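Alpha/beta hydrolase (Pseudomonas aeruginosa PAO1, PDB 4R1D) is probably a lipase-type effector of the H2 type VI secretion system (Tle4) that binds calcium and is held in complex with Tli4, its likely immunity protein. Local coordinates at residues A[436-441]-A[478-483]; A[286-291]-A[499-504]; A[184-189]-A[548-553]. All blocks are in the same frame, centred on the assembly; numbering follows the deposited sequence.

Interaction 1 of 3, residues A[436-441]-A[478-483]; sequences SRHSWR and IVQGPL
Gln-480 lies across the ring of His-438, a good example of how a long amide side chain can cover an aromatic face with its aliphatic part first. From CB the chain runs out with CG anti to the backbone N, and CG comes to rest almost exactly above the imidazole, 7° off the ring normal; Gln-480 CG is 3.5 Å from His-438 CD2. This is a CH-pi contact. The chain stays extended beyond CG, and Gln-480 CD settles 3.7 Å from His-438 ND1. At the tip, Gln-480 OE1 stands 3.8 Å from His-438 CE1, while Gln-480 NE2 lies 4.1 Å from His-438 ND1. The amide and the ring are only 12° apart, so the flat end continues the stack.

The imidazole owes its position to a chi1 of 81°, which tucks its CG between the backbone N and the carbonyl carbon. From there it also reaches back to its own loop: His-438 NE2 sits 3.2 Å above the plane of the Trp-440 indole, over its centre. The indole extends the contact along the strand, with Trp-440 CZ3 meeting Ile-478 CG2 at 3.8 Å. Its NE1 is hydrogen-bonded to Glu-299 OE2, and its ring stacks with His-292, so other parts of the chain help to hold it.

This contact near the surface pins the loop that passes from strand 427-432 of the parallel alpha/beta-hydrolase sheet to strand 443-446 of a four-stranded mixed sheet against the end of 477-479, an outermost strand of that second sheet.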
ATOM      1  N   SER A 436       7.229  25.443  10.689  1.00 17.24           N
ATOM      2  CA  SER A 436       6.381  25.040  11.817  1.00 22.21           C
ATOM      3  C   SER A 436       5.959  23.570  11.733  1.00 23.63           C
ATOM      4  O   SER A 436       5.162  23.093  12.540  1.00 24.72           O
ATOM      5  CB  SER A 436       5.154  25.949  11.960  1.00 24.65           C
ATOM      6  OG  SER A 436       4.175  25.646  10.981  1.00 22.15           O
ATOM      7  N   ARG A 437       6.498  22.845  10.757  1.00 18.62           N
ATOM      8  CA  ARG A 437       6.225  21.417  10.647  1.00 21.91           C
ATOM      9  C   ARG A 437       7.557  20.699  10.552  1.00 22.86           C
ATOM     10  O   ARG A 437       8.127  20.607   9.470  1.00 21.33           O
ATOM     11  CB  ARG A 437       5.372  21.139   9.411  1.00 22.02           C
ATOM     12  CG  ARG A 437       4.088  21.941   9.391  1.00 25.10           C
ATOM     13  CD  ARG A 437       3.145  21.443   8.327  1.00 25.94           C
ATOM     14  NE  ARG A 437       1.911  22.224   8.239  1.00 21.15           N
ATOM     15  CZ  ARG A 437       0.793  21.951   8.905  1.00 24.22           C
ATOM     16  NH1 ARG A 437       0.737  20.921   9.740  1.00 23.98           N
ATOM     17  NH2 ARG A 437      -0.278  22.712   8.732  1.00 24.95           N
ATOM     18  N   HIS A 438       8.061  20.222  11.690  1.00 24.75           N
ATOM     19  CA  HIS A 438       9.439  19.732  11.770  1.00 21.41           C
ATOM     20  C   HIS A 438       9.713  18.569  10.822  1.00 20.21           C
ATOM     21  O   HIS A 438      10.832  18.425  10.318  1.00 21.93           O
ATOM     22  CB  HIS A 438       9.838  19.394  13.218  1.00 28.71           C
ATOM     23  CG  HIS A 438       9.366  18.055  13.696  1.00 29.89           C
ATOM     24  ND1 HIS A 438       8.103  17.848  14.209  1.00 38.38           N
ATOM     25  CD2 HIS A 438      10.004  16.860  13.774  1.00 23.66           C
ATOM     26  CE1 HIS A 438       7.976  16.580  14.562  1.00 31.46           C
ATOM     27  NE2 HIS A 438       9.115  15.961  14.308  1.00 28.81           N
ATOM     28  N   SER A 439       8.692  17.742  10.600  1.00 18.68           N
ATOM     29  CA  SER A 439       8.727  16.704   9.571  1.00 15.13           C
ATOM     30  C   SER A 439       9.852  15.681   9.762  1.00 18.04           C
ATOM     31  O   SER A 439      10.275  15.046   8.796  1.00 16.35           O
ATOM     32  CB  SER A 439       8.866  17.344   8.186  1.00 18.53           C
ATOM     33  OG  SER A 439       7.898  18.363   7.965  1.00 19.02           O
ATOM     34  N   TRP A 440      10.324  15.519  10.996  1.00 17.77           N
ATOM     35  CA  TRP A 440      11.459  14.636  11.287  1.00 19.57           C
ATOM     36  C   TRP A 440      12.634  14.895  10.352  1.00 17.30           C
ATOM     37  O   TRP A 440      13.393  13.981  10.008  1.00 18.94           O
ATOM     38  CB  TRP A 440      11.020  13.160  11.237  1.00 18.72           C
ATOM     39  CG  TRP A 440       9.975  12.899  12.258  1.00 19.52           C
ATOM     40  CD1 TRP A 440       8.645  12.698  12.043  1.00 21.46           C
ATOM     41  CD2 TRP A 440      10.163  12.881  13.677  1.00 19.35           C
ATOM     42  NE1 TRP A 440       7.990  12.535  13.246  1.00 22.11           N
ATOM     43  CE2 TRP A 440       8.904  12.642  14.264  1.00 21.06           C
ATOM     44  CE3 TRP A 440      11.277  13.033  14.509  1.00 20.56           C
ATOM     45  CZ2 TRP A 440       8.728  12.556  15.641  1.00 21.66           C
ATOM     46  CZ3 TRP A 440      11.105  12.947  15.875  1.00 19.95           C
ATOM     47  CH2 TRP A 440       9.839  12.713  16.432  1.00 22.94           C
ATOM     48  N   ARG A 441      12.799  16.156   9.971  1.00 19.40           N
ATOM     49  CA  ARG A 441      13.789  16.517   8.968  1.00 18.01           C
ATOM     50  C   ARG A 441      15.210  16.234   9.468  1.00 16.97           C
ATOM     51  O   ARG A 441      16.052  15.741   8.719  1.00 15.11           O
ATOM     52  CB  ARG A 441      13.618  17.980   8.569  1.00 17.73           C
ATOM     53  CG  ARG A 441      14.530  18.416   7.438  1.00 12.74           C
ATOM     54  CD  ARG A 441      15.820  19.087   7.965  1.00 19.04           C
ATOM     55  NE  ARG A 441      16.667  19.464   6.847  1.00 18.76           N
ATOM     56  CZ  ARG A 441      17.455  20.538   6.803  1.00 19.95           C
ATOM     57  NH1 ARG A 441      17.524  21.378   7.829  1.00 16.68           N
ATOM     58  NH2 ARG A 441      18.161  20.770   5.710  1.00 17.97           N
ATOM     59  N   ILE A 478      15.191   9.320  20.538  1.00 17.82           N
ATOM     60  CA  ILE A 478      14.831  10.146  19.398  1.00 18.79           C
ATOM     61  C   ILE A 478      14.090  11.387  19.873  1.00 23.10           C
ATOM     62  O   ILE A 478      13.092  11.294  20.589  1.00 24.34           O
ATOM     63  CB  ILE A 478      14.026   9.352  18.356  1.00 20.92           C
ATOM     64  CG1 ILE A 478      14.989   8.447  17.570  1.00 19.38           C
ATOM     65  CG2 ILE A 478      13.292  10.303  17.420  1.00 21.13           C
ATOM     66  CD1 ILE A 478      14.334   7.457  16.604  1.00 21.36           C
ATOM     67  N   VAL A 479      14.608  12.553  19.506  1.00 22.79           N
ATOM     68  CA  VAL A 479      14.002  13.807  19.910  1.00 22.75           C
ATOM     69  C   VAL A 479      13.760  14.693  18.698  1.00 23.68           C
ATOM     70  O   VAL A 479      14.486  14.632  17.704  1.00 26.00           O
ATOM     71  CB  VAL A 479      14.902  14.567  20.893  1.00 23.90           C
ATOM     72  CG1 VAL A 479      15.065  13.778  22.182  1.00 23.66           C
ATOM     73  CG2 VAL A 479      16.258  14.845  20.256  1.00 23.25           C
ATOM     74  N   GLN A 480      12.728  15.520  18.795  1.00 25.26           N
ATOM     75  CA  GLN A 480      12.364  16.443  17.740  1.00 30.62           C
ATOM     76  C   GLN A 480      13.515  17.402  17.437  1.00 35.10           C
ATOM     77  O   GLN A 480      14.163  17.912  18.357  1.00 28.79           O
ATOM     78  CB  GLN A 480      11.127  17.222  18.188  1.00 36.72           C
ATOM     79  CG  GLN A 480      10.393  17.962  17.100  1.00 44.96           C
ATOM     80  CD  GLN A 480       9.136  18.621  17.627  1.00 38.22           C
ATOM     81  OE1 GLN A 480       8.209  17.945  18.075  1.00 45.08           O
ATOM     82  NE2 GLN A 480       9.106  19.948  17.598  1.00 45.53           N
ATOM     83  N   GLY A 481      13.765  17.638  16.149  1.00 25.68           N
ATOM     84  CA  GLY A 481      14.747  18.617  15.716  1.00 31.03           C
ATOM     85  C   GLY A 481      14.184  20.020  15.816  1.00 31.52           C
ATOM     86  O   GLY A 481      13.111  20.207  16.386  1.00 37.47           O
ATOM     87  N   PRO A 482      14.884  21.014  15.237  1.00 34.63           N
ATOM     88  CA  PRO A 482      16.104  20.866  14.438  1.00 25.83           C
ATOM     89  C   PRO A 482      17.374  20.747  15.272  1.00 32.36           C
ATOM     90  O   PRO A 482      17.383  21.058  16.465  1.00 32.69           O
ATOM     91  CB  PRO A 482      16.142  22.168  13.635  1.00 36.14           C
ATOM     92  CG  PRO A 482      15.509  23.160  14.534  1.00 36.87           C
ATOM     93  CD  PRO A 482      14.418  22.412  15.264  1.00 36.16           C
ATOM     94  N   LEU A 483      18.447  20.303  14.622  1.00 25.82           N
ATOM     95  CA  LEU A 483      19.746  20.145  15.253  1.00 26.27           C
ATOM     96  C   LEU A 483      20.202  21.465  15.883  1.00 41.37           C
ATOM     97  O   LEU A 483      19.955  22.545  15.343  1.00 35.61           O
ATOM     98  CB  LEU A 483      20.766  19.678  14.212  1.00 31.79           C
ATOM     99  CG  LEU A 483      22.062  19.002  14.652  1.00 41.22           C
ATOM    100  CD1 LEU A 483      21.761  17.744  15.432  1.00 30.87           C
ATOM    101  CD2 LEU A 483      22.911  18.679  13.426  1.00 38.46           C
TER

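Interaction 2 of 3, residues A[286-291]-A[499-504]; sequences GSSTIY and TVPTDS
Ser-287 and the carbonyl of Thr-499 meet at the centre of this buried contact, which illustrates how small hydroxyl side chains can knit two polypeptide turns together. With chi1 at 177°, the Ser-287 hydroxyl is swung away from its own N and donates to the neighbouring turn: Ser-287 OG lies 2.4 Å from Thr-499 O, so short that the exact length is doubtful. The same oxygen accepts from Thr-289 N, at 3.2 Å from Ser-287 OG and an N-H...O angle of 153°, a capping bond at the start of helix 289-296.

Thr-289 adopts the rotamer in which OG1 sits between N and C, leaving the methyl to face the other segment; Thr-289 CG2 is 3.3 Å from Thr-499 O. Its hydroxyl oxygen, Thr-289 OG1, lies 2.9 Å from Ser-287 OG. Pro-501 fills the flank of the cluster, its CD 3.4 Å from Ser-287 OG and its CG 3.7 Å from Ser-288 OG, a hydroxyl whose polar partner is Trp-440 O.

At the far end, Ser-504 also points its hydroxyl away from its backbone N, and Ser-504 OG gives a 2.7 Å bond to Gly-286 O. The donor lies in the carbonyl plane on a lone pair, at a C=O...O angle of 140°, and the same hydroxyl is hydrogen-bonded to Thr-285 N, so it ties down two consecutive residues.

The beginnings of two helices are thus brought close together, Ser-287 capping helix 289-296 and Pro-501 in the N-cap position of helix 502-505, in loops that follow strand 274-280 and precede strand 515-519 of the alpha/beta-hydrolase sheet.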
ATOM      1  N   GLY A 286      12.793  11.234  -1.461  1.00 14.68           N
ATOM      2  CA  GLY A 286      12.481  10.438  -0.285  1.00 13.91           C
ATOM      3  C   GLY A 286      12.180  11.260   0.953  1.00 15.80           C
ATOM      4  O   GLY A 286      11.938  12.462   0.852  1.00 16.57           O
ATOM      5  N   SER A 287      12.174  10.609   2.116  1.00 16.10           N
ATOM      6  CA  SER A 287      11.781  11.264   3.366  1.00 15.22           C
ATOM      7  C   SER A 287      12.364  10.564   4.585  1.00 14.64           C
ATOM      8  O   SER A 287      12.136   9.372   4.794  1.00 14.24           O
ATOM      9  CB  SER A 287      10.257  11.274   3.509  1.00 18.10           C
ATOM     10  OG  SER A 287       9.884  11.836   4.753  1.00 16.98           O
ATOM     11  N   SER A 288      13.088  11.315   5.409  1.00 13.97           N
ATOM     12  CA  SER A 288      13.617  10.784   6.661  1.00 16.99           C
ATOM     13  C   SER A 288      12.516  10.288   7.621  1.00 14.48           C
ATOM     14  O   SER A 288      12.794   9.575   8.587  1.00 13.84           O
ATOM     15  CB  SER A 288      14.499  11.840   7.351  1.00 16.42           C
ATOM     16  OG  SER A 288      13.790  13.059   7.483  1.00 15.71           O
ATOM     17  N   THR A 289      11.263  10.670   7.382  1.00 14.97           N
ATOM     18  CA  THR A 289      10.211  10.184   8.270  1.00 13.57           C
ATOM     19  C   THR A 289      10.141   8.661   8.305  1.00 14.58           C
ATOM     20  O   THR A 289       9.742   8.097   9.314  1.00 16.58           O
ATOM     21  CB  THR A 289       8.801  10.752   7.940  1.00 12.97           C
ATOM     22  OG1 THR A 289       8.369  10.269   6.653  1.00 17.96           O
ATOM     23  CG2 THR A 289       8.803  12.278   7.978  1.00 16.47           C
ATOM     24  N   ILE A 290      10.535   7.989   7.226  1.00 15.12           N
ATOM     25  CA  ILE A 290      10.447   6.521   7.204  1.00 15.22           C
ATOM     26  C   ILE A 290      11.303   5.915   8.307  1.00 15.84           C
ATOM     27  O   ILE A 290      10.956   4.884   8.886  1.00 14.25           O
ATOM     28  CB  ILE A 290      10.822   5.905   5.821  1.00 16.09           C
ATOM     29  CG1 ILE A 290      10.453   4.416   5.784  1.00 20.78           C
ATOM     30  CG2 ILE A 290      12.302   6.078   5.523  1.00 19.11           C
ATOM     31  CD1 ILE A 290      10.877   3.724   4.496  1.00 27.95           C
ATOM     32  N   TYR A 291      12.419   6.569   8.619  1.00 13.73           N
ATOM     33  CA  TYR A 291      13.254   6.096   9.717  1.00 17.27           C
ATOM     34  C   TYR A 291      12.528   6.260  11.050  1.00 14.22           C
ATOM     35  O   TYR A 291      12.507   5.354  11.862  1.00 15.97           O
ATOM     36  CB  TYR A 291      14.588   6.843   9.724  1.00 15.14           C
ATOM     37  CG  TYR A 291      15.577   6.333  10.740  1.00 15.65           C
ATOM     38  CD1 TYR A 291      15.468   6.699  12.076  1.00 15.53           C
ATOM     39  CD2 TYR A 291      16.638   5.522  10.361  1.00 15.78           C
ATOM     40  CE1 TYR A 291      16.364   6.255  13.008  1.00 14.95           C
ATOM     41  CE2 TYR A 291      17.557   5.066  11.301  1.00 15.26           C
ATOM     42  CZ  TYR A 291      17.414   5.452  12.619  1.00 15.26           C
ATOM     43  OH  TYR A 291      18.299   5.009  13.579  1.00 15.37           O
ATOM     44  N   THR A 499       5.357  15.244   6.441  1.00 18.48           N
ATOM     45  CA  THR A 499       5.804  13.960   5.904  1.00 16.59           C
ATOM     46  C   THR A 499       7.004  14.081   4.971  1.00 16.47           C
ATOM     47  O   THR A 499       7.878  13.218   4.981  1.00 21.06           O
ATOM     48  CB  THR A 499       4.666  13.232   5.176  1.00 18.06           C
ATOM     49  OG1 THR A 499       3.760  12.709   6.147  1.00 19.01           O
ATOM     50  CG2 THR A 499       5.219  12.077   4.336  1.00 20.77           C
ATOM     51  N   VAL A 500       7.039  15.148   4.174  1.00 15.38           N
ATOM     52  CA  VAL A 500       8.137  15.391   3.239  1.00 16.70           C
ATOM     53  C   VAL A 500       8.956  16.607   3.696  1.00 13.46           C
ATOM     54  O   VAL A 500       8.467  17.726   3.665  1.00 13.77           O
ATOM     55  CB  VAL A 500       7.588  15.640   1.815  1.00 16.91           C
ATOM     56  CG1 VAL A 500       8.711  15.985   0.815  1.00 15.02           C
ATOM     57  CG2 VAL A 500       6.796  14.406   1.334  1.00 16.46           C
ATOM     58  N   PRO A 501      10.203  16.381   4.131  1.00 14.76           N
ATOM     59  CA  PRO A 501      11.042  17.533   4.505  1.00 14.35           C
ATOM     60  C   PRO A 501      11.273  18.405   3.288  1.00 15.06           C
ATOM     61  O   PRO A 501      11.314  17.907   2.170  1.00 14.36           O
ATOM     62  CB  PRO A 501      12.359  16.884   4.929  1.00 15.69           C
ATOM     63  CG  PRO A 501      11.940  15.525   5.433  1.00 22.87           C
ATOM     64  CD  PRO A 501      10.827  15.097   4.496  1.00 18.41           C
ATOM     65  N   THR A 502      11.435  19.702   3.499  1.00 14.89           N
ATOM     66  CA  THR A 502      11.719  20.602   2.401  1.00 11.98           C
ATOM     67  C   THR A 502      12.924  20.114   1.566  1.00 13.54           C
ATOM     68  O   THR A 502      12.953  20.291   0.349  1.00 16.02           O
ATOM     69  CB  THR A 502      11.927  22.040   2.939  1.00 12.82           C
ATOM     70  OG1 THR A 502      10.799  22.398   3.753  1.00 16.64           O
ATOM     71  CG2 THR A 502      12.051  23.037   1.798  1.00 15.49           C
ATOM     72  N   ASP A 503      13.910  19.493   2.223  1.00 16.84           N
ATOM     73  CA  ASP A 503      15.046  18.880   1.529  1.00 18.94           C
ATOM     74  C   ASP A 503      14.598  18.185   0.247  1.00 18.01           C
ATOM     75  O   ASP A 503      15.185  18.359  -0.813  1.00 18.08           O
ATOM     76  CB  ASP A 503      15.704  17.804   2.411  1.00 16.02           C
ATOM     77  CG  ASP A 503      16.480  18.383   3.575  1.00 18.45           C
ATOM     78  OD1 ASP A 503      17.144  19.420   3.382  1.00 19.04           O
ATOM     79  OD2 ASP A 503      16.431  17.787   4.679  1.00 17.55           O
ATOM     80  N   SER A 504      13.554  17.378   0.382  1.00 14.06           N
ATOM     81  CA  SER A 504      13.054  16.513  -0.689  1.00 11.67           C
ATOM     82  C   SER A 504      12.001  17.252  -1.527  1.00 14.03           C
ATOM     83  O   SER A 504      11.972  17.143  -2.752  1.00 14.00           O
ATOM     84  CB  SER A 504      12.469  15.234  -0.052  1.00 13.92           C
ATOM     85  OG  SER A 504      11.849  14.369  -1.011  1.00 15.01           O
TER

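Interaction 3 of 3, residues A[184-189]-A[548-553]; sequences GKVGPI and ALYGVI
Tyr-550 reaches from its helix to the loop 184-189, a worked case of one buried side chain combining a polar tip with an apolar ring. The polar link is a single hydrogen bond, Tyr-550 OH donating to Gly-187 O at 2.6 Å. The acceptor lies at the edge of the phenol, near the ring plane, whereas the hydroxyl approaches the carbonyl at a C=O...O angle of 143° and tilted 30° from the carbonyl plane. CG of the tyrosine stands anti to the backbone N (chi1 173°), which sends the ring out toward the loop. Lys-554 NZ adds a hydrogen bond to Pro-188 O and a weak one to Gly-187 O, so the helix grips the loop at a second point.

The packing contacts lie on both sides of that bond along the loop. On the N-terminal side, a methyl of Val-186 is pressed close beside the hydroxyl at the ring's edge, Val-186 CG2 being 3.1 Å from Tyr-550 OH; its apolar contact is with Tyr-550 CZ, 4.0 Å from the same CG2. On the other, Ile-189 and the tyrosine run past each other in opposite directions: Ile-189 CD1 lies 3.6 Å from Tyr-550 CD1, and Ile-189 CG1 lies 3.7 Å from the same ring carbon. One turn further on, Ile-553 crosses Ile-189 at about a right angle, and its CB comes 4.0 Å from Ile-189 CD1.

Tyr-550 and Ile-553 therefore form one stripe on helix 542-556, which follows the last strand of the alpha/beta-hydrolase sheet, 515-519. The stripe receives the loop leading to helix 191-197, and Ile-553 lies about 5 Å, side chain to side chain, from the calcium ligand Phe-202.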
ATOM      1  N   GLY A 184      10.804  31.279 -11.749  1.00 20.36           N
ATOM      2  CA  GLY A 184      10.770  32.598 -12.357  1.00 24.27           C
ATOM      3  C   GLY A 184      10.644  32.585 -13.866  1.00 27.72           C
ATOM      4  O   GLY A 184      10.829  33.612 -14.515  1.00 30.98           O
ATOM      5  N   LYS A 185      10.325  31.425 -14.427  1.00 21.59           N
ATOM      6  CA  LYS A 185      10.243  31.281 -15.875  1.00 22.53           C
ATOM      7  C   LYS A 185       8.809  31.464 -16.382  1.00 31.22           C
ATOM      8  O   LYS A 185       8.567  32.191 -17.343  1.00 26.75           O
ATOM      9  CB  LYS A 185      10.839  29.939 -16.317  1.00 25.94           C
ATOM     10  CG  LYS A 185      12.342  29.804 -15.985  1.00 33.49           C
ATOM     11  CD  LYS A 185      12.931  28.429 -16.334  1.00 36.44           C
ATOM     12  CE  LYS A 185      12.416  27.315 -15.416  1.00 31.24           C
ATOM     13  NZ  LYS A 185      13.182  26.022 -15.550  1.00 33.47           N
ATOM     14  N   VAL A 186       7.851  30.831 -15.718  1.00 23.38           N
ATOM     15  CA  VAL A 186       6.484  30.861 -16.215  1.00 20.53           C
ATOM     16  C   VAL A 186       5.761  32.142 -15.836  1.00 19.65           C
ATOM     17  O   VAL A 186       6.124  32.819 -14.880  1.00 20.49           O
ATOM     18  CB  VAL A 186       5.673  29.639 -15.739  1.00 18.65           C
ATOM     19  CG1 VAL A 186       6.327  28.362 -16.210  1.00 20.60           C
ATOM     20  CG2 VAL A 186       5.519  29.652 -14.235  1.00 20.27           C
ATOM     21  N   GLY A 187       4.735  32.487 -16.602  1.00 18.83           N
ATOM     22  CA  GLY A 187       4.017  33.725 -16.358  1.00 19.97           C
ATOM     23  C   GLY A 187       2.570  33.453 -16.015  1.00 20.09           C
ATOM     24  O   GLY A 187       2.148  32.300 -15.976  1.00 19.89           O
ATOM     25  N   PRO A 188       1.797  34.513 -15.761  1.00 20.72           N
ATOM     26  CA  PRO A 188       0.394  34.333 -15.387  1.00 18.41           C
ATOM     27  C   PRO A 188      -0.402  33.736 -16.534  1.00 21.54           C
ATOM     28  O   PRO A 188       0.011  33.838 -17.691  1.00 18.57           O
ATOM     29  CB  PRO A 188      -0.083  35.765 -15.121  1.00 22.21           C
ATOM     30  CG  PRO A 188       0.842  36.621 -15.920  1.00 24.19           C
ATOM     31  CD  PRO A 188       2.172  35.938 -15.827  1.00 23.43           C
ATOM     32  N   ILE A 189      -1.524  33.108 -16.203  1.00 19.37           N
ATOM     33  CA  ILE A 189      -2.483  32.676 -17.202  1.00 16.32           C
ATOM     34  C   ILE A 189      -3.088  33.933 -17.829  1.00 17.39           C
ATOM     35  O   ILE A 189      -3.325  34.922 -17.127  1.00 20.20           O
ATOM     36  CB  ILE A 189      -3.594  31.837 -16.549  1.00 20.47           C
ATOM     37  CG1 ILE A 189      -3.061  30.454 -16.157  1.00 19.21           C
ATOM     38  CG2 ILE A 189      -4.792  31.699 -17.469  1.00 19.71           C
ATOM     39  CD1 ILE A 189      -3.926  29.722 -15.123  1.00 17.59           C
ATOM     40  N   ALA A 548      -2.386  23.229  -9.211  1.00 13.19           N
ATOM     41  CA  ALA A 548      -2.826  22.143 -10.085  1.00 14.14           C
ATOM     42  C   ALA A 548      -3.580  22.674 -11.307  1.00 12.48           C
ATOM     43  O   ALA A 548      -3.272  22.322 -12.446  1.00 13.55           O
ATOM     44  CB  ALA A 548      -3.693  21.159  -9.320  1.00 14.89           C
ATOM     45  N   LEU A 549      -4.570  23.526 -11.072  1.00 15.72           N
ATOM     46  CA  LEU A 549      -5.345  24.059 -12.184  1.00 14.85           C
ATOM     47  C   LEU A 549      -4.478  24.924 -13.097  1.00 16.77           C
ATOM     48  O   LEU A 549      -4.602  24.872 -14.318  1.00 13.60           O
ATOM     49  CB  LEU A 549      -6.555  24.832 -11.664  1.00 12.47           C
ATOM     50  CG  LEU A 549      -7.616  23.913 -11.048  1.00 14.32           C
ATOM     51  CD1 LEU A 549      -8.539  24.714 -10.178  1.00 15.78           C
ATOM     52  CD2 LEU A 549      -8.383  23.173 -12.159  1.00 14.80           C
ATOM     53  N   TYR A 550      -3.592  25.714 -12.497  1.00 14.27           N
ATOM     54  CA  TYR A 550      -2.639  26.506 -13.263  1.00 13.30           C
ATOM     55  C   TYR A 550      -1.797  25.605 -14.170  1.00 16.62           C
ATOM     56  O   TYR A 550      -1.642  25.877 -15.358  1.00 14.13           O
ATOM     57  CB  TYR A 550      -1.723  27.290 -12.313  1.00 15.01           C
ATOM     58  CG  TYR A 550      -0.601  28.006 -13.000  1.00 14.77           C
ATOM     59  CD1 TYR A 550      -0.768  29.301 -13.478  1.00 19.17           C
ATOM     60  CD2 TYR A 550       0.644  27.401 -13.158  1.00 16.49           C
ATOM     61  CE1 TYR A 550       0.274  29.976 -14.107  1.00 16.03           C
ATOM     62  CE2 TYR A 550       1.694  28.071 -13.792  1.00 17.92           C
ATOM     63  CZ  TYR A 550       1.497  29.353 -14.260  1.00 15.06           C
ATOM     64  OH  TYR A 550       2.521  30.007 -14.890  1.00 17.60           O
ATOM     65  N   GLY A 551      -1.253  24.526 -13.610  1.00 16.59           N
ATOM     66  CA  GLY A 551      -0.483  23.589 -14.403  1.00 14.59           C
ATOM     67  C   GLY A 551      -1.279  23.025 -15.578  1.00 15.00           C
ATOM     68  O   GLY A 551      -0.793  22.950 -16.707  1.00 13.35           O
ATOM     69  N   VAL A 552      -2.521  22.640 -15.317  1.00 16.36           N
ATOM     70  CA  VAL A 552      -3.341  22.034 -16.366  1.00 16.83           C
ATOM     71  C   VAL A 552      -3.570  23.010 -17.518  1.00 15.53           C
ATOM     72  O   VAL A 552      -3.446  22.638 -18.698  1.00 14.42           O
ATOM     73  CB  VAL A 552      -4.669  21.530 -15.810  1.00 15.33           C
ATOM     74  CG1 VAL A 552      -5.637  21.157 -16.945  1.00 14.10           C
ATOM     75  CG2 VAL A 552      -4.411  20.335 -14.889  1.00 12.44           C
ATOM     76  N   ILE A 553      -3.891  24.254 -17.174  1.00 14.41           N
ATOM     77  CA  ILE A 553      -4.085  25.279 -18.194  1.00 15.41           C
ATOM     78  C   ILE A 553      -2.820  25.513 -19.032  1.00 14.97           C
ATOM     79  O   ILE A 553      -2.875  25.546 -20.269  1.00 14.46           O
ATOM     80  CB  ILE A 553      -4.554  26.609 -17.601  1.00 14.35           C
ATOM     81  CG1 ILE A 553      -5.948  26.453 -16.975  1.00 17.23           C
ATOM     82  CG2 ILE A 553      -4.542  27.698 -18.699  1.00 14.58           C
ATOM     83  CD1 ILE A 553      -7.020  25.930 -17.962  1.00 14.16           C
TER

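How the interactions relate
Interactions 1 and 2 form one continuous region, their centres 11 Å apart. Two polar links join them: a probable hydrogen bond of 2.7 Å between Trp-440 O and Ser-288 OG, and a salt bridge of 2.8 Å between Arg-441 NE and Asp-503 OD2. Arg-441 CG also packs on Pro-501 CB at 3.7 Å. Interaction 3 stands apart, its centre 33 Å from that of interaction 1 and 27 Å from that of interaction 2. Of the three it lies closest to the calcium site, with about 13 Å between the Ile-553 side chain and the ion; the other two lie away from it. Along the chain the three are nested, interaction 1 inside interaction 2 and both inside interaction 3.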